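Local coordinates for 4-hydroxythreonine-4-phosphate dehydrogenase (Legionella pneumophila subsp. pneumophila, PDB 6XMY), which probably catalyses the NAD-dependent oxidation of 4-(phosphooxy)-L-threonine, a step in pyridoxine 5'-phosphate biosynthesis, as a homodimer that uses a divalent metal ion, at residues A48-S51 / S56-F59; V152-C157 / Q188-S193; S158-A163 / T250-N255. All blocks are in the same frame, centred on the assembly; numbering follows the deposited sequence.

Contact 1: A48-S51 / S56-F59; sequences ARAS and SIKF. With EDO (1,2-ethanediol), chain E.
The first torsions of Ile57 and Phe59 put their side chains around Ala50. In Phe59, CG stands opposite the carbonyl carbon (chi1 -65°), which sends the far end of the ring toward the helix; Ile57 takes the same rotation for CG1, and its chain then runs on extended (chi2 169°) to present CD1. Both groups converge on a single methyl. Ala50 CB lies 4.1 Å from Phe59 CZ, near the plane of the ring, so the ring meets the methyl with its edge. The other approach is between aliphatic carbons, with Ala50 CB 4.2 Å from Ile57 CD1. Ile57 CG2 also lies over one face of the Phe59 ring, 3.8 Å above the plane and shifted toward the rim. The contact is small and wholly apolar.

Arg49, next to Ala50 in the helix, turns elsewhere, and its chain, bent at chi2 and chi3, holds a 1,2-ethanediol, probably from the crystallisation liquor, at the NE and NH2 edge of its guanidinium. Its NH2 donates to O1 of the diol at 2.8 Å, with O1 in the guanidinium plane, and NE donates to O2, also at 2.8 Å. NH1 forms a salt bridge with Asp25 and also reaches the carbonyl of Gly21.

The contact closes the short connection from helix 43-52 to edge strand 58-61: Ile57 and Phe59 also pack on Leu28 of helix 23-29 and on Leu75 of the adjoining strand 74-79, while Leu43, Leu46 and Glu47 extend the helical wall against Phe59.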
loop_
_atom_site.group_PDB
_atom_site.type_symbol
_atom_site.label_atom_id
_atom_site.label_comp_id
_atom_site.label_asym_id
_atom_site.label_seq_id
_atom_site.Cartn_x
_atom_site.Cartn_y
_atom_site.Cartn_z
ATOM N N ALA A 48 15.886 20.667 -3.415
ATOM C CA ALA A 48 17.214 20.355 -2.886
ATOM C C ALA A 48 17.585 18.904 -3.151
ATOM O O ALA A 48 18.741 18.601 -3.462
ATOM C CB ALA A 48 17.275 20.653 -1.387
ATOM N N ARG A 49 16.619 17.990 -3.029
ATOM C CA ARG A 49 16.893 16.587 -3.319
ATOM C C ARG A 49 17.206 16.388 -4.799
ATOM O O ARG A 49 18.116 15.628 -5.145
ATOM C CB ARG A 49 15.719 15.722 -2.852
ATOM C CG ARG A 49 15.953 14.201 -2.918
ATOM C CD ARG A 49 17.052 13.718 -1.943
ATOM N NE ARG A 49 16.818 14.144 -0.565
ATOM C CZ ARG A 49 16.044 13.508 0.313
ATOM N NH1 ARG A 49 15.399 12.392 -0.034
ATOM N NH2 ARG A 49 15.903 14.002 1.545
ATOM N N ALA A 50 16.498 17.102 -5.685
ATOM C CA ALA A 50 16.809 17.035 -7.111
ATOM C C ALA A 50 18.236 17.506 -7.378
ATOM O O ALA A 50 18.973 16.898 -8.167
ATOM C CB ALA A 50 15.793 17.865 -7.906
ATOM N N SER A 51 18.643 18.594 -6.729
ATOM C CA SER A 51 20.017 19.062 -6.873
ATOM C C SER A 51 21.013 18.021 -6.378
ATOM O O SER A 51 22.037 17.778 -7.025
ATOM C CB SER A 51 20.202 20.381 -6.128
ATOM O OG SER A 51 19.490 21.421 -6.771
ATOM N N SER A 56 17.747 17.655 -13.421
ATOM C CA SER A 56 17.258 18.934 -13.933
ATOM C C SER A 56 15.746 18.817 -14.100
ATOM O O SER A 56 15.263 18.205 -15.056
ATOM C CB SER A 56 17.943 19.280 -15.251
ATOM O OG SER A 56 19.336 19.480 -15.069
ATOM N N ILE A 57 15.004 19.409 -13.169
ATOM C CA ILE A 57 13.547 19.337 -13.146
ATOM C C ILE A 57 13.001 20.746 -13.033
ATOM O O ILE A 57 13.535 21.570 -12.280
ATOM C CB ILE A 57 13.056 18.488 -11.954
ATOM C CG1 ILE A 57 13.530 17.043 -12.098
ATOM C CG2 ILE A 57 11.539 18.538 -11.830
ATOM C CD1 ILE A 57 13.332 16.211 -10.859
ATOM N N LYS A 58 11.929 21.024 -13.770
ATOM C CA LYS A 58 11.213 22.284 -13.631
ATOM C C LYS A 58 9.977 22.046 -12.774
ATOM O O LYS A 58 9.130 21.209 -13.105
ATOM C CB LYS A 58 10.838 22.851 -14.997
ATOM C CG LYS A 58 12.059 23.305 -15.796
ATOM C CD LYS A 58 11.694 23.667 -17.214
ATOM C CE LYS A 58 12.929 23.903 -18.061
ATOM N NZ LYS A 58 13.808 24.948 -17.478
ATOM N N PHE A 59 9.877 22.773 -11.676
ATOM C CA PHE A 59 8.802 22.577 -10.718
ATOM C C PHE A 59 7.696 23.595 -10.943
ATOM O O PHE A 59 7.957 24.791 -11.127
ATOM C CB PHE A 59 9.333 22.716 -9.293
ATOM C CG PHE A 59 10.319 21.647 -8.913
ATOM C CD1 PHE A 59 9.883 20.444 -8.379
ATOM C CD2 PHE A 59 11.679 21.838 -9.113
ATOM C CE1 PHE A 59 10.791 19.454 -8.040
ATOM C CE2 PHE A 59 12.590 20.853 -8.764
ATOM C CZ PHE A 59 12.144 19.662 -8.229
HETATM C C1 EDO E . 17.482 17.523 1.018
HETATM O O1 EDO E . 17.356 16.393 1.882
HETATM C C2 EDO E . 18.772 17.383 0.230
HETATM O O2 EDO E . 18.654 16.221 -0.592
#

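Contact 2: V152-C157 / Q188-S193; sequences VMMLAC and QQLHHS. With SO4 (sulfate ion), chain J.
Gln189, whose CB and CG lie against Val152, turns its amide group toward the next turn of its own helix: NE2 donates to Ser193 OG at 2.9 Å, and that oxygen lies in the amide plane, only 2° out of it. The ring of His192 holds a sulfate, probably from the crystallisation liquor, at its edge; ND1 donates to sulfate O1 in the ring plane, over 2.7 Å and nearly straight (171°). The same ion is bound by His196, whose ring stacks with that of His192.

Between strand and helix the touching is apolar. Val152 CG2 approaches Gln189 CB to 3.8 Å, the two side chains sliding past each other in opposite directions. Two residues along the strand, Met154 crosses Leu190 at about a right angle, bringing SD to 3.6 Å from Leu190 CD1. Met154 reaches out because CG is anti to the backbone N (chi1 -177°) and the chain stays extended until it bends at chi3.

Helix 180-197 is thus divided by chemistry: Leu190 and the aliphatic part of Gln189 pack on the face of strand 152-156 that carries Val152 and Met154, while the Gln189 amide and the His192 ring lead away from the strand.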
loop_
_atom_site.group_PDB
_atom_site.type_symbol
_atom_site.label_atom_id
_atom_site.label_comp_id
_atom_site.label_asym_id
_atom_site.label_seq_id
_atom_site.Cartn_x
_atom_site.Cartn_y
_atom_site.Cartn_z
ATOM N N VAL A 152 -8.383 -3.861 3.943
ATOM C CA VAL A 152 -7.524 -5.004 3.670
ATOM C C VAL A 152 -6.275 -4.513 2.959
ATOM O O VAL A 152 -6.363 -3.797 1.953
ATOM C CB VAL A 152 -8.230 -6.075 2.817
ATOM C CG1 VAL A 152 -7.259 -7.228 2.531
ATOM C CG2 VAL A 152 -9.492 -6.573 3.502
ATOM N N MET A 153 -5.119 -4.895 3.481
ATOM C CA MET A 153 -3.851 -4.672 2.802
ATOM C C MET A 153 -3.607 -5.831 1.846
ATOM O O MET A 153 -3.580 -6.998 2.261
ATOM C CB MET A 153 -2.700 -4.592 3.801
ATOM C CG MET A 153 -1.326 -4.617 3.136
ATOM S SD MET A 153 0.064 -4.682 4.286
ATOM C CE MET A 153 -0.259 -3.222 5.275
ATOM N N MET A 154 -3.433 -5.515 0.571
ATOM C CA MET A 154 -3.160 -6.530 -0.436
ATOM C C MET A 154 -1.950 -6.091 -1.237
ATOM O O MET A 154 -1.936 -4.989 -1.787
ATOM C CB MET A 154 -4.359 -6.765 -1.361
ATOM C CG MET A 154 -4.114 -7.874 -2.369
ATOM S SD MET A 154 -5.506 -8.158 -3.470
ATOM C CE MET A 154 -5.360 -6.774 -4.590
ATOM N N LEU A 155 -0.926 -6.922 -1.278
ATOM C CA LEU A 155 0.180 -6.695 -2.196
ATOM C C LEU A 155 -0.079 -7.453 -3.492
ATOM O O LEU A 155 -0.604 -8.576 -3.483
ATOM C CB LEU A 155 1.525 -7.082 -1.568
ATOM C CG LEU A 155 2.195 -5.939 -0.776
ATOM C CD1 LEU A 155 1.415 -5.586 0.492
ATOM C CD2 LEU A 155 3.649 -6.257 -0.443
ATOM N N ALA A 156 0.272 -6.828 -4.609
ATOM C CA ALA A 156 -0.089 -7.354 -5.914
ATOM C C ALA A 156 1.075 -7.207 -6.875
ATOM O O ALA A 156 1.687 -6.139 -6.964
ATOM C CB ALA A 156 -1.312 -6.615 -6.472
ATOM N N CYS A 157 1.368 -8.286 -7.589
ATOM C CA CYS A 157 2.317 -8.286 -8.690
ATOM C C CYS A 157 1.810 -9.290 -9.717
ATOM O O CYS A 157 0.791 -9.951 -9.504
ATOM C CB CYS A 157 3.732 -8.617 -8.202
ATOM S SG CYS A 157 3.869 -10.232 -7.370
ATOM N N GLN A 188 -14.540 -11.118 2.573
ATOM C CA GLN A 188 -15.638 -10.457 1.865
ATOM C C GLN A 188 -15.132 -9.227 1.116
ATOM O O GLN A 188 -15.457 -9.023 -0.060
ATOM C CB GLN A 188 -16.739 -10.046 2.849
ATOM C CG GLN A 188 -17.671 -11.168 3.295
ATOM C CD GLN A 188 -18.590 -10.740 4.430
ATOM O OE1 GLN A 188 -18.375 -9.706 5.070
ATOM N NE2 GLN A 188 -19.617 -11.534 4.686
ATOM N N GLN A 189 -14.304 -8.414 1.772
ATOM C CA GLN A 189 -13.767 -7.233 1.108
ATOM C C GLN A 189 -12.855 -7.620 -0.049
ATOM O O GLN A 189 -12.937 -7.034 -1.135
ATOM C CB GLN A 189 -13.025 -6.351 2.108
ATOM C CG GLN A 189 -12.444 -5.101 1.471
ATOM C CD GLN A 189 -13.505 -4.205 0.870
ATOM O OE1 GLN A 189 -14.386 -3.724 1.577
ATOM N NE2 GLN A 189 -13.434 -3.990 -0.440
ATOM N N LEU A 190 -11.974 -8.600 0.172
ATOM C CA LEU A 190 -11.093 -9.067 -0.894
ATOM C C LEU A 190 -11.899 -9.548 -2.097
ATOM O O LEU A 190 -11.614 -9.177 -3.241
ATOM C CB LEU A 190 -10.202 -10.196 -0.363
ATOM C CG LEU A 190 -9.323 -10.869 -1.417
ATOM C CD1 LEU A 190 -8.374 -9.872 -2.061
ATOM C CD2 LEU A 190 -8.550 -12.041 -0.806
ATOM N N HIS A 191 -12.911 -10.383 -1.852
ATOM C CA HIS A 191 -13.733 -10.901 -2.940
ATOM C C HIS A 191 -14.408 -9.764 -3.698
ATOM O O HIS A 191 -14.396 -9.728 -4.936
ATOM C CB HIS A 191 -14.768 -11.869 -2.360
ATOM C CG HIS A 191 -15.794 -12.332 -3.343
ATOM N ND1 HIS A 191 -16.946 -11.623 -3.597
ATOM C CD2 HIS A 191 -15.859 -13.445 -4.115
ATOM C CE1 HIS A 191 -17.671 -12.268 -4.494
ATOM N NE2 HIS A 191 -17.030 -13.373 -4.830
ATOM N N HIS A 192 -14.979 -8.811 -2.961
ATOM C CA HIS A 192 -15.669 -7.693 -3.597
ATOM C C HIS A 192 -14.723 -6.888 -4.473
ATOM O O HIS A 192 -15.070 -6.517 -5.601
ATOM C CB HIS A 192 -16.289 -6.794 -2.533
ATOM C CG HIS A 192 -16.988 -5.597 -3.098
ATOM N ND1 HIS A 192 -18.268 -5.654 -3.604
ATOM C CD2 HIS A 192 -16.576 -4.318 -3.257
ATOM C CE1 HIS A 192 -18.621 -4.455 -4.034
ATOM N NE2 HIS A 192 -17.611 -3.628 -3.838
ATOM N N SER A 193 -13.522 -6.607 -3.970
ATOM C CA SER A 193 -12.575 -5.807 -4.734
ATOM C C SER A 193 -12.079 -6.546 -5.967
ATOM O O SER A 193 -11.944 -5.945 -7.038
ATOM C CB SER A 193 -11.403 -5.394 -3.849
ATOM O OG SER A 193 -11.835 -4.493 -2.842
HETATM S S SO4 J . -20.021 -8.812 -4.507
HETATM O O1 SO4 J . -19.943 -7.748 -3.511
HETATM O O2 SO4 J . -18.685 -9.088 -5.025
HETATM O O3 SO4 J . -20.890 -8.398 -5.605
HETATM O O4 SO4 J . -20.563 -10.018 -3.886
#

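Contact 3: S158-A163 / T250-N255; sequences SQMKVA and TMFITN
Phe252 is carried on a tight turn, in which Ile253 N donates to Thr250 O at 3.1 Å; the backbone angles of Met251 and Phe252 are those of a type I turn. From there the ring reaches across to segment 158-163, because CG of Phe252 is anti to the carbonyl carbon and its far end leads toward Met160 and Val162. Those two residues, spaced two apart, point the same way and meet neighbouring atoms of one side of the ring. Met160 SD stands 4.0 Å from Phe252 CD1, and Val162 CG2 is 3.8 Å from Phe252 CE1. Each side chain crosses the phenylalanine at about a right angle.

The sulfur of Met160 is 5.0 Å from the centroid of the Phe252 ring and 55° off its normal, an oblique approach. Met160 gets there by an unusual rotation: CG lies in the crowded position between the backbone N and the carbonyl carbon (chi1 62°). The thioether then bends at chi3.

Tyr263 of strand 262-265 meets the Phe252 ring with planes at about 60°, and Val274 of helix 268-279 packs on both Met160 and Phe252. Past the turn, Asn258 bonds to Ile253 O and Asn255 N.

Helix 268-279, on which Met160, Val162 and Phe252 pack, begins at the zinc ligand His268; the Val162 side chain is about 11 Å from the zinc. Met160 and Phe252 form a Met-aromatic contact, here at the border of a small hydrophobic cluster between strand 161-164 and the end of helix 248-251 in this PdxA enzyme.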
loop_
_atom_site.group_PDB
_atom_site.type_symbol
_atom_site.label_atom_id
_atom_site.label_comp_id
_atom_site.label_asym_id
_atom_site.label_seq_id
_atom_site.Cartn_x
_atom_site.Cartn_y
_atom_site.Cartn_z
ATOM N N SER A 158 2.522 -9.409 -10.840
ATOM C CA SER A 158 2.070 -10.335 -11.875
ATOM C C SER A 158 2.062 -11.782 -11.383
ATOM O O SER A 158 1.256 -12.590 -11.859
ATOM C CB SER A 158 2.922 -10.196 -13.136
ATOM O OG SER A 158 4.209 -10.737 -12.926
ATOM N N GLN A 159 2.931 -12.125 -10.424
ATOM C CA GLN A 159 3.018 -13.508 -9.963
ATOM C C GLN A 159 1.853 -13.870 -9.053
ATOM O O GLN A 159 1.362 -15.008 -9.087
ATOM C CB GLN A 159 4.341 -13.742 -9.226
ATOM C CG GLN A 159 5.591 -13.693 -10.094
ATOM C CD GLN A 159 6.160 -12.290 -10.263
ATOM O OE1 GLN A 159 5.537 -11.298 -9.874
ATOM N NE2 GLN A 159 7.353 -12.204 -10.843
ATOM N N MET A 160 1.403 -12.929 -8.228
ATOM C CA MET A 160 0.445 -13.288 -7.192
ATOM C C MET A 160 -0.114 -12.033 -6.542
ATOM O O MET A 160 0.460 -10.942 -6.632
ATOM C CB MET A 160 1.100 -14.168 -6.118
ATOM C CG MET A 160 2.239 -13.469 -5.384
ATOM S SD MET A 160 3.084 -14.508 -4.183
ATOM C CE MET A 160 3.909 -15.684 -5.272
ATOM N N LYS A 161 -1.242 -12.214 -5.876
ATOM C CA LYS A 161 -1.801 -11.231 -4.967
ATOM C C LYS A 161 -1.852 -11.876 -3.592
ATOM O O LYS A 161 -2.251 -13.037 -3.465
ATOM C CB LYS A 161 -3.221 -10.842 -5.402
ATOM C CG LYS A 161 -3.292 -10.104 -6.736
ATOM C CD LYS A 161 -4.731 -9.762 -7.067
ATOM C CE LYS A 161 -4.844 -8.920 -8.332
ATOM N NZ LYS A 161 -4.304 -9.619 -9.538
ATOM N N VAL A 162 -1.434 -11.136 -2.565
ATOM C CA VAL A 162 -1.445 -11.628 -1.189
ATOM C C VAL A 162 -2.143 -10.593 -0.321
ATOM O O VAL A 162 -1.648 -9.470 -0.170
ATOM C CB VAL A 162 -0.039 -11.923 -0.651
ATOM C CG1 VAL A 162 -0.129 -12.329 0.814
ATOM C CG2 VAL A 162 0.624 -13.025 -1.470
ATOM N N ALA A 163 -3.286 -10.966 0.242
ATOM C CA ALA A 163 -3.998 -10.141 1.203
ATOM C C ALA A 163 -3.723 -10.670 2.600
ATOM O O ALA A 163 -3.554 -11.876 2.799
ATOM C CB ALA A 163 -5.502 -10.180 0.933
ATOM N N THR A 250 4.021 -24.318 1.476
ATOM C CA THR A 250 3.876 -24.768 0.093
ATOM C C THR A 250 2.716 -24.139 -0.678
ATOM O O THR A 250 2.617 -24.362 -1.889
ATOM C CB THR A 250 3.766 -26.298 0.011
ATOM O OG1 THR A 250 2.689 -26.743 0.846
ATOM C CG2 THR A 250 5.079 -26.963 0.436
ATOM N N MET A 251 1.874 -23.320 -0.038
ATOM C CA MET A 251 0.687 -22.771 -0.697
ATOM C C MET A 251 1.050 -21.938 -1.920
ATOM O O MET A 251 0.301 -21.898 -2.903
ATOM C CB MET A 251 -0.071 -21.891 0.304
ATOM C CG MET A 251 -1.247 -21.116 -0.270
ATOM S SD MET A 251 -2.172 -20.187 0.985
ATOM C CE MET A 251 -1.127 -18.760 1.248
ATOM N N PHE A 252 2.184 -21.241 -1.867
ATOM C CA PHE A 252 2.582 -20.330 -2.935
ATOM C C PHE A 252 3.213 -21.040 -4.126
ATOM O O PHE A 252 3.538 -20.379 -5.119
ATOM C CB PHE A 252 3.543 -19.268 -2.391
ATOM C CG PHE A 252 2.941 -18.405 -1.314
ATOM C CD1 PHE A 252 2.041 -17.398 -1.638
ATOM C CD2 PHE A 252 3.274 -18.598 0.019
ATOM C CE1 PHE A 252 1.488 -16.605 -0.652
ATOM C CE2 PHE A 252 2.724 -17.805 1.008
ATOM C CZ PHE A 252 1.827 -16.806 0.670
ATOM N N ILE A 253 3.398 -22.351 -4.051
ATOM C CA ILE A 253 3.891 -23.133 -5.176
ATOM C C ILE A 253 2.702 -23.553 -6.033
ATOM O O ILE A 253 1.823 -24.292 -5.574
ATOM C CB ILE A 253 4.670 -24.361 -4.688
ATOM C CG1 ILE A 253 5.814 -23.933 -3.766
ATOM C CG2 ILE A 253 5.181 -25.149 -5.872
ATOM C CD1 ILE A 253 6.440 -25.083 -3.030
ATOM N N THR A 254 2.676 -23.101 -7.281
ATOM C CA THR A 254 1.552 -23.401 -8.156
ATOM C C THR A 254 1.671 -24.805 -8.740
ATOM O O THR A 254 2.769 -25.314 -8.979
ATOM C CB THR A 254 1.494 -22.395 -9.305
ATOM O OG1 THR A 254 2.636 -22.576 -10.152
ATOM C CG2 THR A 254 1.487 -20.971 -8.770
ATOM N N ASN A 255 0.518 -25.431 -8.970
ATOM C CA ASN A 255 0.429 -26.659 -9.750
ATOM C C ASN A 255 -0.716 -26.533 -10.751
ATOM O O ASN A 255 -1.348 -25.478 -10.876
ATOM C CB ASN A 255 0.342 -27.919 -8.868
ATOM C CG ASN A 255 -0.899 -27.951 -7.979
ATOM O OD1 ASN A 255 -1.972 -27.478 -8.353
ATOM N ND2 ASN A 255 -0.750 -28.533 -6.792
#

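In the fold
Contact 1 lies on the opposite side of the chain's centre from the other two, its centre 36 Å from that of contact 2 and 40 Å from that of contact 3. It closes early in the sequence, before either of the others opens. Contacts 2 and 3 have centres only 14 Å apart and interlock along the chain: their first segments are the successive, antiparallel neighbouring strands 152-156 and 161-164, joined by Leu155 O and Val162 N at 2.8 Å, a probable hydrogen bond. Helix 180-197 packs on the first strand, and the 250-255 turn reaches the second. The contacts thus lie on either side of the chain's centre, contact 1 apart and contacts 2 and 3 together, with the NAD and zinc site between them.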